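Local coordinates for probable cell division protein WhiA (Thermotoga maritima, PDB 3HYI) that is probably involved in cell division and chromosome segregation, binding DNA and joining a degenerate LAGLIDADG homing-endonuclease domain to a C-terminal helix-turn-helix domain, at residues A[9-12]-A[13-16]; A[101-104]-A[105-108]; A[125-128]-A[129-132]; A[213-216]-A[217-221]. All blocks are in the same frame, centred on the assembly; numbering follows the deposited sequence.

In the fold
The four contacts follow one another along the chain. Contacts 1 and 3 are neighbours, centres 13 Å apart: helix 9-16 lies against strand 123-125 and the loop after it, with Ile13 CD1 3.3 Å from Met125 SD and Phe9 CZ 3.6 Å from Pro128 CD. Contact 2, in the loop between strand 88-94 and helix 108-122, has its centre 26 Å from that of contact 1. Contact 4 lies on helix 207-238, in the C-terminal HTH domain; its centre is 38 Å from that of contact 3 and 63 Å from that of contact 2. This spread fits an elongated chain whose endonuclease-like body stands well apart from the predicted DNA-binding end.

Contact 1: A[9-12]-A[13-16]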
loop_
_atom_site.group_PDB
_atom_site.type_symbol
_atom_site.label_atom_id
_atom_site.label_comp_id
_atom_site.label_asym_id
_atom_site.label_seq_id
_atom_site.Cartn_x
_atom_site.Cartn_y
_atom_site.Cartn_z
ATOM N N PHE A 9 -9.017 1.911 -10.137
ATOM C CA PHE A 9 -8.637 3.058 -9.332
ATOM C C PHE A 9 -7.788 4.042 -10.134
ATOM O O PHE A 9 -7.916 5.259 -9.992
ATOM C CB PHE A 9 -7.843 2.564 -8.131
ATOM C CG PHE A 9 -7.520 3.631 -7.150
ATOM C CD1 PHE A 9 -8.417 3.950 -6.144
ATOM C CD2 PHE A 9 -6.320 4.317 -7.222
ATOM C CE1 PHE A 9 -8.125 4.937 -5.229
ATOM C CE2 PHE A 9 -6.019 5.302 -6.310
ATOM C CZ PHE A 9 -6.922 5.616 -5.312
ATOM N N SER A 10 -6.914 3.483 -10.964
ATOM C CA SER A 10 -6.004 4.251 -11.804
ATOM C C SER A 10 -6.743 5.132 -12.805
ATOM O O SER A 10 -6.423 6.310 -12.950
ATOM C CB SER A 10 -5.076 3.298 -12.562
ATOM O OG SER A 10 -3.945 3.981 -13.067
ATOM N N GLU A 11 -7.721 4.554 -13.501
ATOM C CA GLU A 11 -8.517 5.305 -14.475
ATOM C C GLU A 11 -9.352 6.392 -13.797
ATOM O O GLU A 11 -9.573 7.450 -14.380
ATOM C CB GLU A 11 -9.417 4.363 -15.284
ATOM C CG GLU A 11 -10.207 5.023 -16.438
ATOM C CD GLU A 11 -9.334 5.572 -17.565
ATOM O OE1 GLU A 11 -8.104 5.344 -17.565
ATOM O OE2 GLU A 11 -9.894 6.233 -18.466
ATOM N N GLU A 12 -9.806 6.132 -12.571
ATOM C CA GLU A 12 -10.530 7.138 -11.784
ATOM C C GLU A 12 -9.667 8.366 -11.483
ATOM O O GLU A 12 -10.155 9.497 -11.520
ATOM C CB GLU A 12 -11.055 6.535 -10.480
ATOM C CG GLU A 12 -12.284 5.672 -10.659
ATOM C CD GLU A 12 -12.811 5.143 -9.341
ATOM O OE1 GLU A 12 -13.982 5.423 -9.018
ATOM O OE2 GLU A 12 -12.053 4.458 -8.620
ATOM N N ILE A 13 -8.392 8.134 -11.179
ATOM C CA ILE A 13 -7.420 9.218 -11.027
ATOM C C ILE A 13 -7.252 9.975 -12.342
ATOM O O ILE A 13 -7.263 11.203 -12.361
ATOM C CB ILE A 13 -6.043 8.681 -10.569
ATOM C CG1 ILE A 13 -6.117 8.182 -9.126
ATOM C CG2 ILE A 13 -4.964 9.757 -10.681
ATOM C CD1 ILE A 13 -5.146 7.075 -8.848
ATOM N N LYS A 14 -7.103 9.239 -13.438
ATOM C CA LYS A 14 -6.898 9.849 -14.754
ATOM C C LYS A 14 -8.101 10.665 -15.247
ATOM O O LYS A 14 -7.926 11.641 -15.974
ATOM C CB LYS A 14 -6.500 8.783 -15.780
ATOM C CG LYS A 14 -5.108 8.239 -15.532
ATOM C CD LYS A 14 -4.682 7.221 -16.563
ATOM C CE LYS A 14 -3.296 6.686 -16.236
ATOM N NZ LYS A 14 -2.704 5.908 -17.350
ATOM N N GLU A 15 -9.309 10.271 -14.844
ATOM C CA GLU A 15 -10.519 11.038 -15.161
ATOM C C GLU A 15 -10.516 12.441 -14.545
ATOM O O GLU A 15 -11.044 13.378 -15.138
ATOM C CB GLU A 15 -11.771 10.284 -14.706
ATOM C CG GLU A 15 -12.137 9.103 -15.594
ATOM C CD GLU A 15 -13.269 8.274 -15.033
ATOM O OE1 GLU A 15 -13.470 8.280 -13.797
ATOM O OE2 GLU A 15 -13.963 7.607 -15.830
ATOM N N GLU A 16 -9.930 12.579 -13.355
ATOM C CA GLU A 16 -9.796 13.890 -12.705
ATOM C C GLU A 16 -8.904 14.853 -13.492
ATOM O O GLU A 16 -9.020 16.069 -13.346
ATOM C CB GLU A 16 -9.231 13.748 -11.284
ATOM C CG GLU A 16 -10.222 13.231 -10.253
ATOM C CD GLU A 16 -9.796 13.526 -8.818
ATOM O OE1 GLU A 16 -9.316 14.648 -8.544
ATOM O OE2 GLU A 16 -9.955 12.639 -7.957
HETATM O O HOH W 1 -3.931 3.498 -15.763
HETATM O O HOH W 2 -12.442 7.042 -18.249
HETATM O O HOH W 3 -13.203 10.015 -11.558
#
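Lys14 NZ and Ser10 OG, one helical turn apart, share water W1, which lies 3.1 Å from Lys14 NZ and 2.7 Å from Ser10 OG. Both groups are held from outside as well: the backbone O atoms of Leu120 and Gly123 accept from NZ, and OG bonds Met125 N. Extended beyond CG, the Lys14 chain crosses the Glu11 side chain at about a right angle, yet Lys14 NZ stays 5.4 Å from Glu11 OE1. The Glu11 carboxylate is instead taken up by Ser55 OG and Ala57 N. All this hangs on the i to i+4 frame of helix 9-16, where Glu15 N reaches Glu11 O at 2.9 Å; the helix lies against strand 123-125 of an antiparallel sheet. On its apolar side, Phe9 has CG anti to the backbone N (chi1 -174°), which swings the ring along the helix until Phe9 CE2 lies 3.2 Å from Ile13 CD1, a tight approach. Glu11 OE2 and Glu15 OE2 stand 5.0 Å apart, and water W2 donates to both, which probably eases their repulsion; Arg7 forms a salt bridge with the latter.

Contact 2: A[101-104]-A[105-108]; sequences VIEP and FFDV
Phe105 follows Pro104 directly, and the two side chains lie side by side, pointing the same way. With CG of the phenylalanine anti to its carbonyl carbon (chi1 -54°), the ring folds back beside the proline, and Pro104 CG comes over one face, 4.1 Å from the centroid of the Phe105 ring. This is a CH-pi contact, only 26° off the ring normal; CD2 and CE2 of Phe105 both lie 3.8 Å from Pro104 CG. Phe114 of helix 108-122 meets the Phe105 ring edge-to-face, and helix 141-155 touches it through Leu146, Thr147 and Ser150. Pro104 itself rests on Ser30 and Leu33 of helix 25-39. An alanine at the place of Pro104 would remove CG and CD, which would probably strip the phenylalanine face of its CH-pi partner and give the turn backbone more freedom to move.

Phe106 closes a type I beta turn that starts at Glu103: Phe106 N approaches Glu103 O at 3.4 Å, a weak hydrogen bond though nearly straight (164°). The CB atoms of Glu103 and Phe106 are 4.4 Å apart, a loose contact at the surface. Next, Asp107 takes the N-cap position of helix 108-122, where OD2 accepts from Leu110 N and, weakly, from Ala109 N. Val108 begins the helix itself. Since the sole hydrogen bond across the turn is weak, its shape probably owes more to the proline ring and the CH-pi contact than to polar bonding.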
loop_
_atom_site.group_PDB
_atom_site.type_symbol
_atom_site.label_atom_id
_atom_site.label_comp_id
_atom_site.label_asym_id
_atom_site.label_seq_id
_atom_site.Cartn_x
_atom_site.Cartn_y
_atom_site.Cartn_z
ATOM N N VAL A 101 10.162 21.644 -29.601
ATOM C CA VAL A 101 11.007 22.783 -29.227
ATOM C C VAL A 101 11.094 22.999 -27.707
ATOM O O VAL A 101 12.037 23.628 -27.224
ATOM C CB VAL A 101 10.527 24.085 -29.923
ATOM C CG1 VAL A 101 11.416 25.265 -29.555
ATOM C CG2 VAL A 101 10.510 23.900 -31.433
ATOM N N ILE A 102 10.128 22.474 -26.956
ATOM C CA ILE A 102 10.080 22.681 -25.500
ATOM C C ILE A 102 11.122 21.849 -24.740
ATOM O O ILE A 102 11.371 20.688 -25.071
ATOM C CB ILE A 102 8.655 22.406 -24.918
ATOM C CG1 ILE A 102 7.941 23.721 -24.587
ATOM C CG2 ILE A 102 8.721 21.580 -23.636
ATOM C CD1 ILE A 102 7.546 24.536 -25.799
ATOM N N GLU A 103 11.732 22.472 -23.732
ATOM C CA GLU A 103 12.598 21.784 -22.772
ATOM C C GLU A 103 11.803 21.581 -21.476
ATOM O O GLU A 103 11.702 22.497 -20.659
ATOM C CB GLU A 103 13.880 22.587 -22.519
ATOM C CG GLU A 103 15.017 22.233 -23.476
ATOM C CD GLU A 103 16.119 23.280 -23.516
ATOM O OE1 GLU A 103 15.805 24.470 -23.734
ATOM O OE2 GLU A 103 17.302 22.911 -23.348
ATOM N N PRO A 104 11.242 20.372 -21.286
ATOM C CA PRO A 104 10.207 20.151 -20.273
ATOM C C PRO A 104 10.701 20.162 -18.827
ATOM O O PRO A 104 9.899 20.352 -17.919
ATOM C CB PRO A 104 9.667 18.763 -20.632
ATOM C CG PRO A 104 10.819 18.071 -21.245
ATOM C CD PRO A 104 11.583 19.125 -21.994
ATOM N N PHE A 105 12.001 19.965 -18.619
ATOM C CA PHE A 105 12.563 19.871 -17.271
ATOM C C PHE A 105 12.973 21.217 -16.705
ATOM O O PHE A 105 13.132 21.350 -15.500
ATOM C CB PHE A 105 13.779 18.944 -17.263
ATOM C CG PHE A 105 13.497 17.588 -17.824
ATOM C CD1 PHE A 105 12.813 16.646 -17.072
ATOM C CD2 PHE A 105 13.892 17.260 -19.111
ATOM C CE1 PHE A 105 12.538 15.394 -17.587
ATOM C CE2 PHE A 105 13.621 16.009 -19.636
ATOM C CZ PHE A 105 12.943 15.072 -18.872
ATOM N N PHE A 106 13.098 22.220 -17.569
ATOM C CA PHE A 106 13.755 23.483 -17.221
ATOM C C PHE A 106 13.069 24.318 -16.151
ATOM O O PHE A 106 13.584 25.349 -15.731
ATOM C CB PHE A 106 13.870 24.352 -18.470
ATOM C CG PHE A 106 15.192 24.991 -18.610
ATOM C CD1 PHE A 106 16.247 24.273 -19.139
ATOM C CD2 PHE A 106 15.405 26.290 -18.183
ATOM C CE1 PHE A 106 17.492 24.840 -19.261
ATOM C CE2 PHE A 106 16.649 26.867 -18.302
ATOM C CZ PHE A 106 17.695 26.141 -18.843
ATOM N N ASP A 107 11.914 23.860 -15.707
ATOM C CA ASP A 107 10.938 24.731 -15.113
ATOM C C ASP A 107 9.961 23.821 -14.399
ATOM O O ASP A 107 9.601 22.778 -14.938
ATOM C CB ASP A 107 10.249 25.465 -16.261
ATOM C CG ASP A 107 9.398 26.596 -15.802
ATOM O OD1 ASP A 107 9.976 27.629 -15.429
ATOM O OD2 ASP A 107 8.157 26.464 -15.834
ATOM N N VAL A 108 9.550 24.188 -13.189
ATOM C CA VAL A 108 8.635 23.336 -12.420
ATOM C C VAL A 108 7.233 23.299 -13.035
ATOM O O VAL A 108 6.555 22.275 -12.975
ATOM C CB VAL A 108 8.559 23.730 -10.917
ATOM C CG1 VAL A 108 8.161 25.183 -10.743
ATOM C CG2 VAL A 108 7.586 22.816 -10.179
#

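Contact 3: A[125-128]-A[129-132]; sequences MTNP and RYHY
Asn127 has CG anti to the backbone N (chi1 -165°), a torsion that carries Asn127 OD1 forward over the next peptide to meet Arg129 N at 3.2 Å. The donor is tilted from the plane of the side-chain carbonyl. Asn127 OD1 also touches Arg129 CB at 3.4 Å, and the two side chains run side by side, their amide and guanidinium planes 61° apart. Farther along, Arg129 CB lies over the centre of one face of the Tyr130 ring.

The main-chain O of Asn127 is gripped twice. Tyr130 N lies 2.8 Å from Asn127 O, above the carbonyl plane; His131 N, 3.0 Å from the same Asn127 O, is only tilted from it. Two successive N-H groups therefore converge on one oxygen, and the backbone has to curl tightly round Pro128. A CA-H...O contact closes the curl: Pro128 CA points at His131 O, 3.0 Å away, with an angle of 171° at the hydrogen.

Water W4 donates to both Thr126 O and His131 O, joining the two sides of the loop. Water W5 donates to Pro128 O and also hydrogen-bonds Tyr132 OH, and Tyr132 CE1 sits 4.2 Å from Pro128 CB. Phe9 of helix 9-16 packs on Asn127 and Pro128, whereas Arg129 and Tyr132 touch Ile197 and Val198 of helix 189-201. The side-chain bond from Asn127 to the second residue after it is an Asx turn, here overlapping a beta turn and an alpha turn that share Asn127 O, in the loop of a beta hairpin that joins antiparallel strands 123-125 and 134-138 within the LAGLIDADG-like domain.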
loop_
_atom_site.group_PDB
_atom_site.type_symbol
_atom_site.label_atom_id
_atom_site.label_comp_id
_atom_site.label_asym_id
_atom_site.label_seq_id
_atom_site.Cartn_x
_atom_site.Cartn_y
_atom_site.Cartn_z
ATOM N N MET A 125 -1.367 3.656 -11.438
ATOM C CA MET A 125 -1.300 3.652 -9.990
ATOM C C MET A 125 -2.161 2.538 -9.423
ATOM O O MET A 125 -3.289 2.308 -9.862
ATOM C CB MET A 125 -1.765 4.989 -9.424
ATOM C CG MET A 125 -1.471 5.144 -7.945
ATOM S SD MET A 125 -2.406 6.479 -7.198
ATOM C CE MET A 125 -2.076 6.178 -5.466
ATOM N N THR A 126 -1.611 1.867 -8.423
ATOM C CA THR A 126 -2.292 0.784 -7.755
ATOM C C THR A 126 -3.284 1.319 -6.728
ATOM O O THR A 126 -3.095 2.403 -6.167
ATOM C CB THR A 126 -1.283 -0.125 -7.045
ATOM O OG1 THR A 126 -0.682 -1.009 -8.003
ATOM C CG2 THR A 126 -1.978 -0.942 -5.987
ATOM N N ASN A 127 -4.345 0.550 -6.501
ATOM C CA ASN A 127 -5.256 0.795 -5.393
ATOM C C ASN A 127 -4.478 0.686 -4.074
ATOM O O ASN A 127 -3.994 -0.394 -3.732
ATOM C CB ASN A 127 -6.406 -0.217 -5.422
ATOM C CG ASN A 127 -7.579 0.191 -4.542
ATOM O OD1 ASN A 127 -7.405 0.796 -3.483
ATOM N ND2 ASN A 127 -8.787 -0.150 -4.979
ATOM N N PRO A 128 -4.358 1.802 -3.330
ATOM C CA PRO A 128 -3.528 1.869 -2.122
ATOM C C PRO A 128 -4.097 1.099 -0.936
ATOM O O PRO A 128 -3.455 1.010 0.116
ATOM C CB PRO A 128 -3.486 3.363 -1.814
ATOM C CG PRO A 128 -4.764 3.869 -2.332
ATOM C CD PRO A 128 -5.038 3.085 -3.578
ATOM N N ARG A 129 -5.290 0.546 -1.109
ATOM C CA ARG A 129 -5.825 -0.414 -0.166
ATOM C C ARG A 129 -5.033 -1.716 -0.246
ATOM O O ARG A 129 -5.073 -2.528 0.680
ATOM C CB ARG A 129 -7.291 -0.694 -0.473
ATOM C CG ARG A 129 -8.112 -0.944 0.759
ATOM C CD ARG A 129 -9.470 -1.481 0.385
ATOM N NE ARG A 129 -10.230 -0.501 -0.387
ATOM C CZ ARG A 129 -10.859 0.552 0.132
ATOM N NH1 ARG A 129 -10.835 0.783 1.444
ATOM N NH2 ARG A 129 -11.521 1.383 -0.666
ATOM N N TYR A 130 -4.326 -1.904 -1.360
ATOM C CA TYR A 130 -3.572 -3.126 -1.618
ATOM C C TYR A 130 -2.084 -2.915 -1.830
ATOM O O TYR A 130 -1.284 -3.772 -1.454
ATOM C CB TYR A 130 -4.165 -3.833 -2.832
ATOM C CG TYR A 130 -5.618 -4.184 -2.631
ATOM C CD1 TYR A 130 -6.058 -4.722 -1.422
ATOM C CD2 TYR A 130 -6.553 -3.977 -3.638
ATOM C CE1 TYR A 130 -7.386 -5.040 -1.220
ATOM C CE2 TYR A 130 -7.889 -4.298 -3.447
ATOM C CZ TYR A 130 -8.299 -4.829 -2.236
ATOM O OH TYR A 130 -9.622 -5.152 -2.037
ATOM N N HIS A 131 -1.714 -1.790 -2.438
ATOM C CA HIS A 131 -0.313 -1.509 -2.726
ATOM C C HIS A 131 -0.024 -0.033 -2.708
ATOM O O HIS A 131 -0.879 0.780 -3.034
ATOM C CB HIS A 131 0.071 -2.000 -4.118
ATOM C CG HIS A 131 -0.267 -3.428 -4.371
ATOM N ND1 HIS A 131 -1.389 -3.825 -5.063
ATOM C CD2 HIS A 131 0.377 -4.559 -4.014
ATOM C CE1 HIS A 131 -1.419 -5.145 -5.123
ATOM N NE2 HIS A 131 -0.359 -5.615 -4.492
ATOM N N TYR A 132 1.211 0.299 -2.360
ATOM C CA TYR A 132 1.740 1.624 -2.613
ATOM C C TYR A 132 2.606 1.539 -3.862
ATOM O O TYR A 132 3.752 1.085 -3.807
ATOM C CB TYR A 132 2.553 2.130 -1.422
ATOM C CG TYR A 132 1.749 2.423 -0.169
ATOM C CD1 TYR A 132 0.395 2.752 -0.232
ATOM C CD2 TYR A 132 2.358 2.403 1.084
ATOM C CE1 TYR A 132 -0.331 3.028 0.910
ATOM C CE2 TYR A 132 1.636 2.682 2.237
ATOM C CZ TYR A 132 0.290 2.996 2.141
ATOM O OH TYR A 132 -0.448 3.276 3.266
HETATM O O HOH W 4 -0.757 3.194 -4.608
HETATM O O HOH W 5 -3.095 1.481 2.858
#

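Contact 4: A[213-216]-A[217-221]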
loop_
_atom_site.group_PDB
_atom_site.type_symbol
_atom_site.label_atom_id
_atom_site.label_comp_id
_atom_site.label_asym_id
_atom_site.label_seq_id
_atom_site.Cartn_x
_atom_site.Cartn_y
_atom_site.Cartn_z
ATOM N N PHE A 213 -1.411 -2.931 29.363
ATOM C CA PHE A 213 -1.912 -4.182 28.805
ATOM C C PHE A 213 -1.048 -5.366 29.224
ATOM O O PHE A 213 -1.566 -6.424 29.587
ATOM C CB PHE A 213 -1.972 -4.111 27.274
ATOM C CG PHE A 213 -2.422 -5.393 26.636
ATOM C CD1 PHE A 213 -3.776 -5.672 26.490
ATOM C CD2 PHE A 213 -1.495 -6.332 26.204
ATOM C CE1 PHE A 213 -4.198 -6.860 25.913
ATOM C CE2 PHE A 213 -1.910 -7.526 25.628
ATOM C CZ PHE A 213 -3.263 -7.791 25.483
ATOM N N ILE A 214 0.267 -5.183 29.158
ATOM C CA ILE A 214 1.214 -6.231 29.519
ATOM C C ILE A 214 1.113 -6.555 31.012
ATOM O O ILE A 214 1.132 -7.726 31.396
ATOM C CB ILE A 214 2.662 -5.830 29.139
ATOM C CG1 ILE A 214 2.814 -5.782 27.614
ATOM C CG2 ILE A 214 3.672 -6.810 29.724
ATOM C CD1 ILE A 214 4.078 -5.092 27.149
ATOM N N GLU A 215 0.987 -5.522 31.845
ATOM C CA GLU A 215 0.818 -5.719 33.286
ATOM C C GLU A 215 -0.467 -6.485 33.587
ATOM O O GLU A 215 -0.456 -7.422 34.381
ATOM C CB GLU A 215 0.806 -4.383 34.038
ATOM C CG GLU A 215 0.735 -4.543 35.562
ATOM C CD GLU A 215 0.584 -3.225 36.294
ATOM O OE1 GLU A 215 1.408 -2.943 37.189
ATOM O OE2 GLU A 215 -0.362 -2.472 35.980
ATOM N N ALA A 216 -1.565 -6.078 32.952
ATOM C CA ALA A 216 -2.870 -6.716 33.164
ATOM C C ALA A 216 -2.819 -8.217 32.889
ATOM O O ALA A 216 -3.334 -9.012 33.673
ATOM C CB ALA A 216 -3.940 -6.052 32.303
ATOM N N ASN A 217 -2.186 -8.599 31.783
ATOM C CA ASN A 217 -2.026 -10.012 31.438
ATOM C C ASN A 217 -1.142 -10.764 32.442
ATOM O O ASN A 217 -1.423 -11.914 32.775
ATOM C CB ASN A 217 -1.466 -10.168 30.019
ATOM C CG ASN A 217 -2.447 -9.715 28.946
ATOM O OD1 ASN A 217 -3.161 -8.722 29.111
ATOM N ND2 ASN A 217 -2.481 -10.443 27.835
ATOM N N ALA A 218 -0.085 -10.106 32.921
ATOM C CA ALA A 218 0.815 -10.697 33.915
ATOM C C ALA A 218 0.137 -10.847 35.278
ATOM O O ALA A 218 0.387 -11.816 35.993
ATOM C CB ALA A 218 2.093 -9.868 34.046
ATOM N N ILE A 219 -0.714 -9.883 35.630
ATOM C CA ILE A 219 -1.490 -9.939 36.871
ATOM C C ILE A 219 -2.532 -11.064 36.817
ATOM O O ILE A 219 -2.709 -11.788 37.795
ATOM C CB ILE A 219 -2.189 -8.584 37.174
ATOM C CG1 ILE A 219 -1.156 -7.493 37.474
ATOM C CG2 ILE A 219 -3.141 -8.710 38.357
ATOM C CD1 ILE A 219 -0.310 -7.755 38.706
ATOM N N ARG A 220 -3.216 -11.202 35.682
ATOM C CA ARG A 220 -4.153 -12.314 35.467
ATOM C C ARG A 220 -3.468 -13.666 35.650
ATOM O O ARG A 220 -3.953 -14.519 36.395
ATOM C CB ARG A 220 -4.784 -12.253 34.067
ATOM C CG ARG A 220 -6.211 -11.738 34.046
ATOM C CD ARG A 220 -6.833 -11.878 32.665
ATOM N NE ARG A 220 -6.204 -10.986 31.691
ATOM C CZ ARG A 220 -6.437 -9.677 31.590
ATOM N NH1 ARG A 220 -7.297 -9.065 32.403
ATOM N NH2 ARG A 220 -5.802 -8.971 30.665
ATOM N N THR A 221 -2.345 -13.845 34.960
ATOM C CA THR A 221 -1.570 -15.087 34.997
ATOM C C THR A 221 -1.061 -15.415 36.407
ATOM O O THR A 221 -1.116 -16.568 36.836
ATOM C CB THR A 221 -0.367 -15.010 34.021
ATOM O OG1 THR A 221 -0.849 -14.877 32.677
ATOM C CG2 THR A 221 0.508 -16.253 34.118
#
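Phe213 offers one face of its ring to the amide of Asn217, whose OD1 is modelled 3.7 Å above the ring plane, over its centre. The ring comes to this place because Phe213 CG is anti to the backbone N (chi1 177°). Ring and amide planes are 52° apart, and Asn217 ND2 is 3.6 Å from Phe213 CZ. A weak bond from Arg220 NH2 to Asn217 OD1 supports this orientation of the amide, whereas the 2.8 Å between Asn217 OD1 and Phe213 O, two acceptors, speaks against it, so the choice of amide O and N stays open. An alanine in place of Asn217 would probably uncover the Phe213 ring face where the amide lies, and take away any polar partner it gives Arg220 NH2.

Arg220 bends at chi3, bringing its guanidinium back along the helix until one face lies over Ala216 O, 3.8 Å from the guanidinium plane. Beneath these side chains the regular i to i+4 bonds of helix 207-238 persist, among them Ile219 N to Glu215 O at 2.8 Å. Asn217 O has two donors, Thr221 N and, 3.0 Å from Asn217 O, Thr221 OG1, which approach from opposite faces of its plane. This exposed stretch of the C-terminal HTH domain probably draws its order chiefly from backbone hydrogen bonds, while the amide, ring and guanidinium are likely to add only modest polar and dispersion terms.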